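Local coordinates for protein putative silent information regulator 2,Putative silent information regulator 2 (Leishmania infantum, PDB 5OL0) that is a zinc-containing sirtuin that probably removes acetyl groups from protein lysines in an NAD-dependent reaction and so helps regulate gene expression, at residues L37-A42 with R122-N127; Q126-L131 with G147-A152; V33-V38 with I210-I215. All blocks are in the same frame, centred on the assembly; numbering follows the deposited sequence.

Interaction 1 of 3, residues L37-A42 with R122-N127; sequences LVLVGA and RCCTQN
Strands 37-40 and 122-125 run side by side in the same direction, their axes 4.7 Å apart at 16°, joined by Val38 N to Arg122 O (3.0 Å), Cys124 N to Val38 O (2.8 Å), Val40 N to Cys124 O and Gln126 N to Val40 O. On one face Leu39 CD2 packs on Cys124 CB at 3.7 Å, while Leu37 CD1 rests on Arg122 CB; the guanidinium of Arg122 leaves the contact for Asp202 and Asp207. On the other face the two methyls of Val40 have different partners. CG2 meets Cys123 SG at 3.8 Å, and CG1, anti to the backbone N (chi1 -172°), touches Asn127 ND2, the two side chains crossing at about a right angle. Helix 106-116 covers this face through Ile111. Thr125 OG1 accepts from the backbone N-H of Asn127 in an ST turn (3.0 Å) just after the strand, and is also hydrogen-bonded to Glu132. Asn127 faces Gly41, and its ND2 gives a weak hydrogen bond to Gly41 O, though the fine position of this amide is doubtful. Beside it, Gln126 CG lies against Gly41 CA. Adjacent parallel strands whose carboxyl ends run into ligand-binding loops are characteristic of Rossmann-like folds such as the sirtuin domain, where Gln126 and Asn127 probably help bind NAD.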
ATOM      1  N   LEU A  37       0.388   4.130  13.068  1.00 25.42           N
ATOM      2  CA  LEU A  37       0.320   4.416  11.640  1.00 27.25           C
ATOM      3  C   LEU A  37       0.807   3.173  10.904  1.00 27.47           C
ATOM      4  O   LEU A  37       1.910   2.706  11.142  1.00 27.16           O
ATOM      5  CB  LEU A  37       1.197   5.603  11.323  1.00 29.19           C
ATOM      6  CG  LEU A  37       1.346   5.970   9.848  1.00 27.57           C
ATOM      7  CD1 LEU A  37       0.062   6.542   9.314  1.00 28.31           C
ATOM      8  CD2 LEU A  37       2.451   6.978   9.707  1.00 30.59           C
ATOM      9  N   VAL A  38      -0.038   2.632  10.039  1.00 27.24           N
ATOM     10  CA  VAL A  38       0.343   1.464   9.284  1.00 28.26           C
ATOM     11  C   VAL A  38       0.469   1.910   7.867  1.00 25.30           C
ATOM     12  O   VAL A  38      -0.445   2.529   7.306  1.00 27.74           O
ATOM     13  CB  VAL A  38      -0.716   0.341   9.390  1.00 28.40           C
ATOM     14  CG1 VAL A  38      -0.259  -0.943   8.625  1.00 30.62           C
ATOM     15  CG2 VAL A  38      -0.964  -0.005  10.832  1.00 29.50           C
ATOM     16  N   LEU A  39       1.601   1.591   7.284  1.00 25.09           N
ATOM     17  CA  LEU A  39       1.872   1.762   5.852  1.00 25.21           C
ATOM     18  C   LEU A  39       1.992   0.432   5.142  1.00 25.17           C
ATOM     19  O   LEU A  39       2.669  -0.494   5.629  1.00 21.89           O
ATOM     20  CB  LEU A  39       3.211   2.489   5.654  1.00 26.17           C
ATOM     21  CG  LEU A  39       3.411   3.729   6.497  1.00 29.69           C
ATOM     22  CD1 LEU A  39       4.707   4.422   6.129  1.00 27.71           C
ATOM     23  CD2 LEU A  39       2.258   4.713   6.337  1.00 31.24           C
ATOM     24  N   VAL A  40       1.415   0.349   3.945  1.00 24.80           N
ATOM     25  CA  VAL A  40       1.260  -0.886   3.257  1.00 25.93           C
ATOM     26  C   VAL A  40       1.753  -0.768   1.840  1.00 28.31           C
ATOM     27  O   VAL A  40       1.429   0.196   1.185  1.00 27.61           O
ATOM     28  CB  VAL A  40      -0.234  -1.304   3.230  1.00 28.80           C
ATOM     29  CG1 VAL A  40      -0.348  -2.708   2.661  1.00 30.67           C
ATOM     30  CG2 VAL A  40      -0.838  -1.308   4.615  1.00 29.08           C
ATOM     31  N   GLY A  41       2.520  -1.746   1.354  1.00 28.99           N
ATOM     32  CA  GLY A  41       2.920  -1.790  -0.064  1.00 27.72           C
ATOM     33  C   GLY A  41       2.760  -3.171  -0.693  1.00 28.99           C
ATOM     34  O   GLY A  41       2.155  -4.039  -0.106  1.00 26.81           O
ATOM     35  N   ALA A  42       3.417  -3.397  -1.841  1.00 30.54           N
ATOM     36  CA  ALA A  42       3.163  -4.541  -2.714  1.00 30.00           C
ATOM     37  C   ALA A  42       3.464  -5.883  -2.003  1.00 29.58           C
ATOM     38  O   ALA A  42       2.788  -6.879  -2.250  1.00 29.63           O
ATOM     39  CB  ALA A  42       3.990  -4.436  -3.975  1.00 28.77           C
ATOM     40  N   ARG A 122      -4.054   5.576  11.390  1.00 28.40           N
ATOM     41  CA  ARG A 122      -4.369   5.681   9.963  1.00 28.94           C
ATOM     42  C   ARG A 122      -3.688   4.534   9.289  1.00 27.95           C
ATOM     43  O   ARG A 122      -2.618   4.100   9.724  1.00 26.36           O
ATOM     44  CB  ARG A 122      -3.844   7.005   9.386  1.00 30.25           C
ATOM     45  CG  ARG A 122      -4.647   7.546   8.196  1.00 31.25           C
ATOM     46  CD  ARG A 122      -5.931   8.196   8.733  1.00 36.44           C
ATOM     47  NE  ARG A 122      -6.813   8.675   7.653  1.00 40.23           N
ATOM     48  CZ  ARG A 122      -6.740   9.909   7.103  1.00 43.93           C
ATOM     49  NH1 ARG A 122      -5.820  10.788   7.474  1.00 37.97           N
ATOM     50  NH2 ARG A 122      -7.575  10.258   6.141  1.00 43.39           N
ATOM     51  N   CYS A 123      -4.317   4.033   8.251  1.00 26.02           N
ATOM     52  CA  CYS A 123      -3.684   3.077   7.376  1.00 30.36           C
ATOM     53  C   CYS A 123      -3.474   3.777   6.036  1.00 32.01           C
ATOM     54  O   CYS A 123      -4.443   4.269   5.434  1.00 32.99           O
ATOM     55  CB  CYS A 123      -4.579   1.843   7.159  1.00 28.34           C
ATOM     56  SG  CYS A 123      -3.829   0.684   5.968  1.00 31.01           S
ATOM     57  N   CYS A 124      -2.234   3.817   5.570  1.00 32.00           N
ATOM     58  CA  CYS A 124      -1.910   4.478   4.294  1.00 28.15           C
ATOM     59  C   CYS A 124      -1.296   3.418   3.415  1.00 27.91           C
ATOM     60  O   CYS A 124      -0.263   2.851   3.779  1.00 27.83           O
ATOM     61  CB  CYS A 124      -0.896   5.571   4.537  1.00 31.27           C
ATOM     62  SG  CYS A 124      -1.495   7.018   5.515  1.00 31.55           S
ATOM     63  N   THR A 125      -1.892   3.177   2.259  1.00 25.75           N
ATOM     64  CA  THR A 125      -1.443   2.108   1.356  1.00 27.49           C
ATOM     65  C   THR A 125      -1.019   2.704   0.023  1.00 25.18           C
ATOM     66  O   THR A 125      -1.621   3.615  -0.483  1.00 28.56           O
ATOM     67  CB  THR A 125      -2.554   1.068   1.146  1.00 28.75           C
ATOM     68  OG1 THR A 125      -2.104   0.024   0.287  1.00 28.39           O
ATOM     69  CG2 THR A 125      -3.870   1.671   0.559  1.00 30.22           C
ATOM     70  N   GLN A 126       0.058   2.218  -0.520  1.00 26.84           N
ATOM     71  CA  GLN A 126       0.439   2.536  -1.861  1.00 29.95           C
ATOM     72  C   GLN A 126      -0.058   1.474  -2.859  1.00 31.19           C
ATOM     73  O   GLN A 126       0.074   1.661  -4.049  1.00 28.38           O
ATOM     74  CB  GLN A 126       1.954   2.721  -1.955  1.00 34.38           C
ATOM     75  CG  GLN A 126       2.864   1.584  -1.632  1.00 30.92           C
ATOM     76  CD  GLN A 126       4.326   2.024  -1.745  1.00 36.46           C
ATOM     77  OE1 GLN A 126       4.729   2.624  -2.713  1.00 40.31           O
ATOM     78  NE2 GLN A 126       5.076   1.739  -0.794  1.00 31.59           N
ATOM     79  N   ASN A 127      -0.707   0.423  -2.372  1.00 27.94           N
ATOM     80  CA  ASN A 127      -1.284  -0.588  -3.238  1.00 29.54           C
ATOM     81  C   ASN A 127      -2.574  -0.043  -3.886  1.00 31.32           C
ATOM     82  O   ASN A 127      -3.287   0.859  -3.339  1.00 26.28           O
ATOM     83  CB  ASN A 127      -1.561  -1.869  -2.459  1.00 30.75           C
ATOM     84  CG  ASN A 127      -0.311  -2.580  -2.019  1.00 32.20           C
ATOM     85  OD1 ASN A 127       0.797  -2.357  -2.573  1.00 31.70           O
ATOM     86  ND2 ASN A 127      -0.480  -3.526  -1.063  1.00 30.28           N
TER

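Interaction 2 of 3, residues Q126-L131 with G147-A152; sequences QNIDGL and GSFAAA
Ile128 lies beside Gly147, Ser148 and Phe149 where the probable NAD-binding loop of the Rossmann-like sirtuin domain passes the segment that follows the presumed proton acceptor His146. Its CB and CG2 each sit 3.9 Å from Gly147 O. CG1 occupies the position between the backbone N and the carbonyl carbon (chi1 64°), and from there the extended chain carries CD1 to the edge of the Phe149 ring, near the ring plane, 3.9 Å from CE1. The ring and the isoleucine chain meet at a slant; Trp98 makes an edge-to-face contact with the same ring, and Phe88 and Ala92 of helix 85-95 also pack on Phe149. No direct hydrogen bond joins the two segments; two waters bridge them. One bridges Asn127 O and Gly147 O. The other donates to Ile128 O, at a short 2.5 Å, and accepts from Phe149 N at 3.1 Å. Each segment also has a turn of its own: Ser148 OG accepts from Ala150 N in an ST turn, and Asp129 forms an Asx turn at the start of helix 131-134, its OD2 bonding to Ser45. In that Asx turn Leu131 N approaches Asp129 OD1 from above the carboxylate plane at 3.1 Å.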
ATOM      1  N   GLN A 126       0.058   2.218  -0.520  1.00 26.84           N
ATOM      2  CA  GLN A 126       0.439   2.536  -1.861  1.00 29.95           C
ATOM      3  C   GLN A 126      -0.058   1.474  -2.859  1.00 31.19           C
ATOM      4  O   GLN A 126       0.074   1.661  -4.049  1.00 28.38           O
ATOM      5  CB  GLN A 126       1.954   2.721  -1.955  1.00 34.38           C
ATOM      6  CG  GLN A 126       2.864   1.584  -1.632  1.00 30.92           C
ATOM      7  CD  GLN A 126       4.326   2.024  -1.745  1.00 36.46           C
ATOM      8  OE1 GLN A 126       4.729   2.624  -2.713  1.00 40.31           O
ATOM      9  NE2 GLN A 126       5.076   1.739  -0.794  1.00 31.59           N
ATOM     10  N   ASN A 127      -0.707   0.423  -2.372  1.00 27.94           N
ATOM     11  CA  ASN A 127      -1.284  -0.588  -3.238  1.00 29.54           C
ATOM     12  C   ASN A 127      -2.574  -0.043  -3.886  1.00 31.32           C
ATOM     13  O   ASN A 127      -3.287   0.859  -3.339  1.00 26.28           O
ATOM     14  CB  ASN A 127      -1.561  -1.869  -2.459  1.00 30.75           C
ATOM     15  CG  ASN A 127      -0.311  -2.580  -2.019  1.00 32.20           C
ATOM     16  OD1 ASN A 127       0.797  -2.357  -2.573  1.00 31.70           O
ATOM     17  ND2 ASN A 127      -0.480  -3.526  -1.063  1.00 30.28           N
ATOM     18  N   ILE A 128      -2.887  -0.602  -5.055  1.00 30.24           N
ATOM     19  CA  ILE A 128      -4.074  -0.170  -5.794  1.00 30.35           C
ATOM     20  C   ILE A 128      -5.065  -1.298  -5.874  1.00 33.36           C
ATOM     21  O   ILE A 128      -5.934  -1.302  -6.731  1.00 31.90           O
ATOM     22  CB  ILE A 128      -3.665   0.367  -7.160  1.00 31.50           C
ATOM     23  CG1 ILE A 128      -3.011  -0.708  -8.065  1.00 34.95           C
ATOM     24  CG2 ILE A 128      -2.706   1.509  -6.949  1.00 31.48           C
ATOM     25  CD1 ILE A 128      -2.508  -0.123  -9.384  1.00 36.95           C
ATOM     26  N   ASP A 129      -4.947  -2.254  -4.947  1.00 31.06           N
ATOM     27  CA  ASP A 129      -5.763  -3.462  -5.007  1.00 30.60           C
ATOM     28  C   ASP A 129      -7.044  -3.380  -4.194  1.00 31.67           C
ATOM     29  O   ASP A 129      -7.782  -4.328  -4.172  1.00 30.68           O
ATOM     30  CB  ASP A 129      -4.914  -4.691  -4.642  1.00 29.37           C
ATOM     31  CG  ASP A 129      -4.220  -4.589  -3.251  1.00 33.45           C
ATOM     32  OD1 ASP A 129      -4.779  -3.925  -2.336  1.00 30.39           O
ATOM     33  OD2 ASP A 129      -3.102  -5.197  -3.083  1.00 34.17           O
ATOM     34  N   GLY A 130      -7.267  -2.301  -3.439  1.00 30.58           N
ATOM     35  CA  GLY A 130      -8.439  -2.200  -2.573  1.00 31.96           C
ATOM     36  C   GLY A 130      -8.606  -3.235  -1.445  1.00 32.28           C
ATOM     37  O   GLY A 130      -9.673  -3.324  -0.806  1.00 27.54           O
ATOM     38  N   LEU A 131      -7.574  -3.987  -1.113  1.00 29.37           N
ATOM     39  CA  LEU A 131      -7.748  -4.988  -0.078  1.00 27.75           C
ATOM     40  C   LEU A 131      -7.880  -4.516   1.348  1.00 27.44           C
ATOM     41  O   LEU A 131      -8.419  -5.226   2.159  1.00 28.07           O
ATOM     42  CB  LEU A 131      -6.668  -6.056  -0.170  1.00 28.10           C
ATOM     43  CG  LEU A 131      -6.670  -6.759  -1.498  1.00 29.81           C
ATOM     44  CD1 LEU A 131      -5.491  -7.727  -1.648  1.00 31.89           C
ATOM     45  CD2 LEU A 131      -7.987  -7.482  -1.766  1.00 29.07           C
ATOM     46  N   GLY A 147      -4.822   5.622  -5.174  1.00 33.42           N
ATOM     47  CA  GLY A 147      -6.145   5.241  -5.699  1.00 36.01           C
ATOM     48  C   GLY A 147      -6.363   3.766  -5.803  1.00 34.65           C
ATOM     49  O   GLY A 147      -5.743   2.996  -5.070  1.00 33.69           O
ATOM     50  N   SER A 148      -7.248   3.378  -6.731  1.00 30.64           N
ATOM     51  CA  SER A 148      -7.641   1.981  -6.952  1.00 33.39           C
ATOM     52  C   SER A 148      -8.564   1.879  -8.164  1.00 33.60           C
ATOM     53  O   SER A 148      -8.890   2.928  -8.823  1.00 32.36           O
ATOM     54  CB  SER A 148      -8.427   1.436  -5.732  1.00 40.24           C
ATOM     55  OG  SER A 148      -9.793   1.875  -5.760  1.00 35.48           O
ATOM     56  N   PHE A 149      -8.976   0.628  -8.449  1.00 32.88           N
ATOM     57  CA  PHE A 149      -9.889   0.295  -9.579  1.00 32.79           C
ATOM     58  C   PHE A 149     -11.378   0.361  -9.240  1.00 35.76           C
ATOM     59  O   PHE A 149     -12.252  -0.241  -9.931  1.00 36.50           O
ATOM     60  CB  PHE A 149      -9.537  -1.065 -10.162  1.00 36.36           C
ATOM     61  CG  PHE A 149      -8.288  -1.067 -11.021  1.00 37.77           C
ATOM     62  CD1 PHE A 149      -7.043  -0.759 -10.479  1.00 41.21           C
ATOM     63  CD2 PHE A 149      -8.352  -1.401 -12.358  1.00 38.63           C
ATOM     64  CE1 PHE A 149      -5.901  -0.755 -11.284  1.00 41.92           C
ATOM     65  CE2 PHE A 149      -7.229  -1.360 -13.172  1.00 35.54           C
ATOM     66  CZ  PHE A 149      -5.993  -1.039 -12.630  1.00 38.23           C
ATOM     67  N   ALA A 150     -11.695   1.122  -8.214  1.00 38.53           N
ATOM     68  CA  ALA A 150     -13.055   1.158  -7.713  1.00 41.04           C
ATOM     69  C   ALA A 150     -13.900   2.173  -8.434  1.00 38.65           C
ATOM     70  O   ALA A 150     -15.099   2.054  -8.355  1.00 34.53           O
ATOM     71  CB  ALA A 150     -13.064   1.436  -6.223  1.00 41.88           C
ATOM     72  N   ALA A 151     -13.276   3.169  -9.077  1.00 33.58           N
ATOM     73  CA  ALA A 151     -13.962   4.278  -9.774  1.00 34.88           C
ATOM     74  C   ALA A 151     -13.040   4.670 -10.927  1.00 35.57           C
ATOM     75  O   ALA A 151     -11.904   4.191 -10.997  1.00 33.15           O
ATOM     76  CB  ALA A 151     -14.180   5.476  -8.847  1.00 33.81           C
ATOM     77  N   ALA A 152     -13.542   5.495 -11.831  1.00 34.45           N
ATOM     78  CA  ALA A 152     -12.824   5.849 -13.037  1.00 33.84           C
ATOM     79  C   ALA A 152     -13.113   7.307 -13.385  1.00 35.39           C
ATOM     80  O   ALA A 152     -14.154   7.857 -12.957  1.00 36.85           O
ATOM     81  CB  ALA A 152     -13.259   4.929 -14.185  1.00 29.73           C
TER
HETATM   82  O   HOH W   1      -3.871   3.389  -3.093  1.00 29.42           O
HETATM   83  O   HOH W   2      -8.337  -2.042  -6.959  1.00 35.40           O

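Interaction 3 of 3, residues V33-V38 with I210-I215; sequences VRRILV and IAELVI
The carboxylate of Glu212 is bound by the chain at Arg34 and Arg35. Its OE1 accepts two backbone N-H groups, Arg34 N at 2.8 Å, nearly in line with the C-O bond, and Arg35 N at 3.0 Å, from above the carboxylate plane. The other oxygen, OE2, lies over one face of the Arg35 guanidinium, 3.1 Å from NH1, in a salt bridge that rests on charge alone because no N-H points at it; the two planes are turned 42° apart. That leaves the guanidinium edge for Ile210 O, which is gripped side-on by NE at 2.8 Å and by NH2 at 3.1 Å. The oxygen lies in the guanidinium plane, and the two nitrogens reach it from opposite faces of the Ile210 carbonyl. A bend at chi3 (-52°) turns the arginine tip to this carbonyl, and the two contacts together probably fix the rotation of the group. Arg35 O in turn accepts from Glu212 N. Further along, Leu37 N bonds to Leu213 O at 2.8 Å and Ile215 N to Leu37 O, the parallel pairing of strands 36-38 and 213-215. The side chains of Ile36 and Leu213 point the same way and lie alongside each other, CG1 to CD2, and Ile36 CG2 also meets Ile215 CD1 at 4.0 Å. Helix 21-30 covers Leu213 on this face through Leu24 and Ile28. On the other face, Leu37 CD2 runs beside Val214 CG2, and Leu37 CB touches Ala211 CB. The side chains of Val33 and Glu212 run antiparallel past each other, with Val33 CG1 near Glu212 OE1 and CB. The pairing of strands 36-40 and 213-217 belongs to the central parallel sheet of the Rossmann-like sirtuin domain, with a charged polar cluster at the amino ends of the strands.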
ATOM      1  N   VAL A  33      -0.395   1.792  23.424  1.00 36.17           N
ATOM      2  CA  VAL A  33      -0.223   2.507  22.160  1.00 34.63           C
ATOM      3  C   VAL A  33      -1.515   2.496  21.408  1.00 30.02           C
ATOM      4  O   VAL A  33      -2.029   1.444  21.122  1.00 32.77           O
ATOM      5  CB  VAL A  33       0.880   1.860  21.298  1.00 33.71           C
ATOM      6  CG1 VAL A  33       0.910   2.500  19.914  1.00 32.74           C
ATOM      7  CG2 VAL A  33       2.229   2.112  21.982  1.00 35.44           C
ATOM      8  N   ARG A  34      -2.008   3.681  21.104  1.00 34.58           N
ATOM      9  CA  ARG A  34      -3.272   3.903  20.415  1.00 38.35           C
ATOM     10  C   ARG A  34      -3.174   4.621  19.078  1.00 35.96           C
ATOM     11  O   ARG A  34      -4.181   4.731  18.372  1.00 36.85           O
ATOM     12  CB  ARG A  34      -4.176   4.857  21.273  1.00 42.54           C
ATOM     13  CG  ARG A  34      -4.626   4.348  22.622  1.00 52.78           C
ATOM     14  CD  ARG A  34      -5.649   3.248  22.457  1.00 53.32           C
ATOM     15  NE  ARG A  34      -5.770   2.422  23.648  1.00 58.91           N
ATOM     16  CZ  ARG A  34      -6.484   1.293  23.726  1.00 63.07           C
ATOM     17  NH1 ARG A  34      -7.196   0.840  22.689  1.00 58.80           N
ATOM     18  NH2 ARG A  34      -6.501   0.613  24.868  1.00 68.10           N
ATOM     19  N   ARG A  35      -2.032   5.194  18.756  1.00 30.39           N
ATOM     20  CA  ARG A  35      -1.892   5.951  17.547  1.00 31.34           C
ATOM     21  C   ARG A  35      -0.859   5.222  16.610  1.00 30.65           C
ATOM     22  O   ARG A  35       0.298   5.669  16.468  1.00 31.09           O
ATOM     23  CB  ARG A  35      -1.486   7.387  17.896  1.00 31.40           C
ATOM     24  CG  ARG A  35      -2.557   8.039  18.809  1.00 34.12           C
ATOM     25  CD  ARG A  35      -2.530   9.513  18.751  1.00 39.38           C
ATOM     26  NE  ARG A  35      -1.183  10.016  19.004  1.00 48.75           N
ATOM     27  CZ  ARG A  35      -0.707  10.418  20.181  1.00 56.17           C
ATOM     28  NH1 ARG A  35      -1.463  10.375  21.289  1.00 58.64           N
ATOM     29  NH2 ARG A  35       0.541  10.892  20.249  1.00 49.63           N
ATOM     30  N   ILE A  36      -1.273   4.075  16.064  1.00 27.63           N
ATOM     31  CA  ILE A  36      -0.397   3.254  15.204  1.00 27.37           C
ATOM     32  C   ILE A  36      -0.668   3.678  13.743  1.00 26.89           C
ATOM     33  O   ILE A  36      -1.785   3.592  13.269  1.00 26.12           O
ATOM     34  CB  ILE A  36      -0.588   1.743  15.328  1.00 27.44           C
ATOM     35  CG1 ILE A  36      -0.388   1.317  16.787  1.00 29.00           C
ATOM     36  CG2 ILE A  36       0.368   0.993  14.388  1.00 25.84           C
ATOM     37  CD1 ILE A  36      -0.715  -0.146  17.101  1.00 29.57           C
ATOM     38  N   LEU A  37       0.388   4.130  13.068  1.00 25.42           N
ATOM     39  CA  LEU A  37       0.320   4.416  11.640  1.00 27.25           C
ATOM     40  C   LEU A  37       0.807   3.173  10.904  1.00 27.47           C
ATOM     41  O   LEU A  37       1.910   2.706  11.142  1.00 27.16           O
ATOM     42  CB  LEU A  37       1.197   5.603  11.323  1.00 29.19           C
ATOM     43  CG  LEU A  37       1.346   5.970   9.848  1.00 27.57           C
ATOM     44  CD1 LEU A  37       0.062   6.542   9.314  1.00 28.31           C
ATOM     45  CD2 LEU A  37       2.451   6.978   9.707  1.00 30.59           C
ATOM     46  N   VAL A  38      -0.038   2.632  10.039  1.00 27.24           N
ATOM     47  CA  VAL A  38       0.343   1.464   9.284  1.00 28.26           C
ATOM     48  C   VAL A  38       0.469   1.910   7.867  1.00 25.30           C
ATOM     49  O   VAL A  38      -0.445   2.529   7.306  1.00 27.74           O
ATOM     50  CB  VAL A  38      -0.716   0.341   9.390  1.00 28.40           C
ATOM     51  CG1 VAL A  38      -0.259  -0.943   8.625  1.00 30.62           C
ATOM     52  CG2 VAL A  38      -0.964  -0.005  10.832  1.00 29.50           C
ATOM     53  N   ILE A 210       2.033  12.807  14.742  1.00 35.51           N
ATOM     54  CA  ILE A 210       1.537  12.394  16.055  1.00 36.18           C
ATOM     55  C   ILE A 210       1.514  10.890  16.214  1.00 34.83           C
ATOM     56  O   ILE A 210       0.991  10.412  17.214  1.00 34.92           O
ATOM     57  CB  ILE A 210       0.108  12.974  16.362  1.00 39.68           C
ATOM     58  CG1 ILE A 210      -0.952  12.548  15.331  1.00 38.69           C
ATOM     59  CG2 ILE A 210       0.200  14.491  16.395  1.00 42.71           C
ATOM     60  CD1 ILE A 210      -2.380  12.700  15.811  1.00 39.51           C
ATOM     61  N   ALA A 211       2.105  10.116  15.281  1.00 32.68           N
ATOM     62  CA  ALA A 211       2.166   8.651  15.485  1.00 28.59           C
ATOM     63  C   ALA A 211       2.957   8.285  16.740  1.00 27.00           C
ATOM     64  O   ALA A 211       3.934   8.936  17.072  1.00 29.59           O
ATOM     65  CB  ALA A 211       2.777   7.944  14.289  1.00 29.08           C
ATOM     66  N   GLU A 212       2.548   7.217  17.395  1.00 28.14           N
ATOM     67  CA  GLU A 212       3.294   6.607  18.528  1.00 28.97           C
ATOM     68  C   GLU A 212       4.097   5.377  18.081  1.00 27.11           C
ATOM     69  O   GLU A 212       4.892   4.853  18.831  1.00 26.89           O
ATOM     70  CB  GLU A 212       2.300   6.136  19.615  1.00 33.15           C
ATOM     71  CG  GLU A 212       1.679   7.264  20.405  1.00 38.84           C
ATOM     72  CD  GLU A 212       0.407   6.900  21.228  1.00 43.45           C
ATOM     73  OE1 GLU A 212      -0.279   5.857  21.064  1.00 37.31           O
ATOM     74  OE2 GLU A 212       0.066   7.754  22.060  1.00 54.93           O
ATOM     75  N   LEU A 213       3.833   4.908  16.859  1.00 27.58           N
ATOM     76  CA  LEU A 213       4.381   3.683  16.316  1.00 27.37           C
ATOM     77  C   LEU A 213       4.018   3.637  14.839  1.00 28.36           C
ATOM     78  O   LEU A 213       2.876   3.997  14.442  1.00 25.45           O
ATOM     79  CB  LEU A 213       3.828   2.457  17.029  1.00 27.93           C
ATOM     80  CG  LEU A 213       4.245   1.116  16.444  1.00 30.80           C
ATOM     81  CD1 LEU A 213       5.736   0.854  16.564  1.00 35.51           C
ATOM     82  CD2 LEU A 213       3.415   0.015  17.072  1.00 33.06           C
ATOM     83  N   VAL A 214       4.981   3.201  14.036  1.00 24.92           N
ATOM     84  CA  VAL A 214       4.763   3.039  12.628  1.00 27.07           C
ATOM     85  C   VAL A 214       5.199   1.616  12.258  1.00 27.40           C
ATOM     86  O   VAL A 214       6.198   1.118  12.760  1.00 28.26           O
ATOM     87  CB  VAL A 214       5.378   4.173  11.804  1.00 30.16           C
ATOM     88  CG1 VAL A 214       6.836   4.302  12.025  1.00 38.58           C
ATOM     89  CG2 VAL A 214       5.115   3.966  10.325  1.00 30.18           C
ATOM     90  N   ILE A 215       4.337   0.928  11.517  1.00 25.38           N
ATOM     91  CA  ILE A 215       4.573  -0.432  11.082  1.00 26.78           C
ATOM     92  C   ILE A 215       4.411  -0.331   9.593  1.00 28.57           C
ATOM     93  O   ILE A 215       3.363   0.137   9.091  1.00 26.58           O
ATOM     94  CB  ILE A 215       3.504  -1.420  11.623  1.00 29.43           C
ATOM     95  CG1 ILE A 215       3.469  -1.401  13.161  1.00 28.48           C
ATOM     96  CG2 ILE A 215       3.778  -2.828  11.106  1.00 28.27           C
ATOM     97  CD1 ILE A 215       2.411  -2.343  13.762  1.00 30.23           C
TER

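How the interactions relate
Strand 36-40 is shared by interactions 1 and 3, which flank it in the parallel sheet: 120-125 on one side, 213-217 on the other. Their centres lie about 12 Å apart, and Leu39 N probably bonds to Ile215 O at 2.9 Å, joining them directly. Interaction 2 starts where interaction 1 ends, sharing Gln126 and Asn127, again with centres about 12 Å apart. Its centre lies about 24 Å from that of interaction 3, with nearest atoms about 8 Å apart and no touch. In sequence, interaction 2 falls between the two segments of interaction 3. The three thus run from the amino ends of the sheet strands, through its middle, to the carboxyl-end loops that probably hold NAD beside His146.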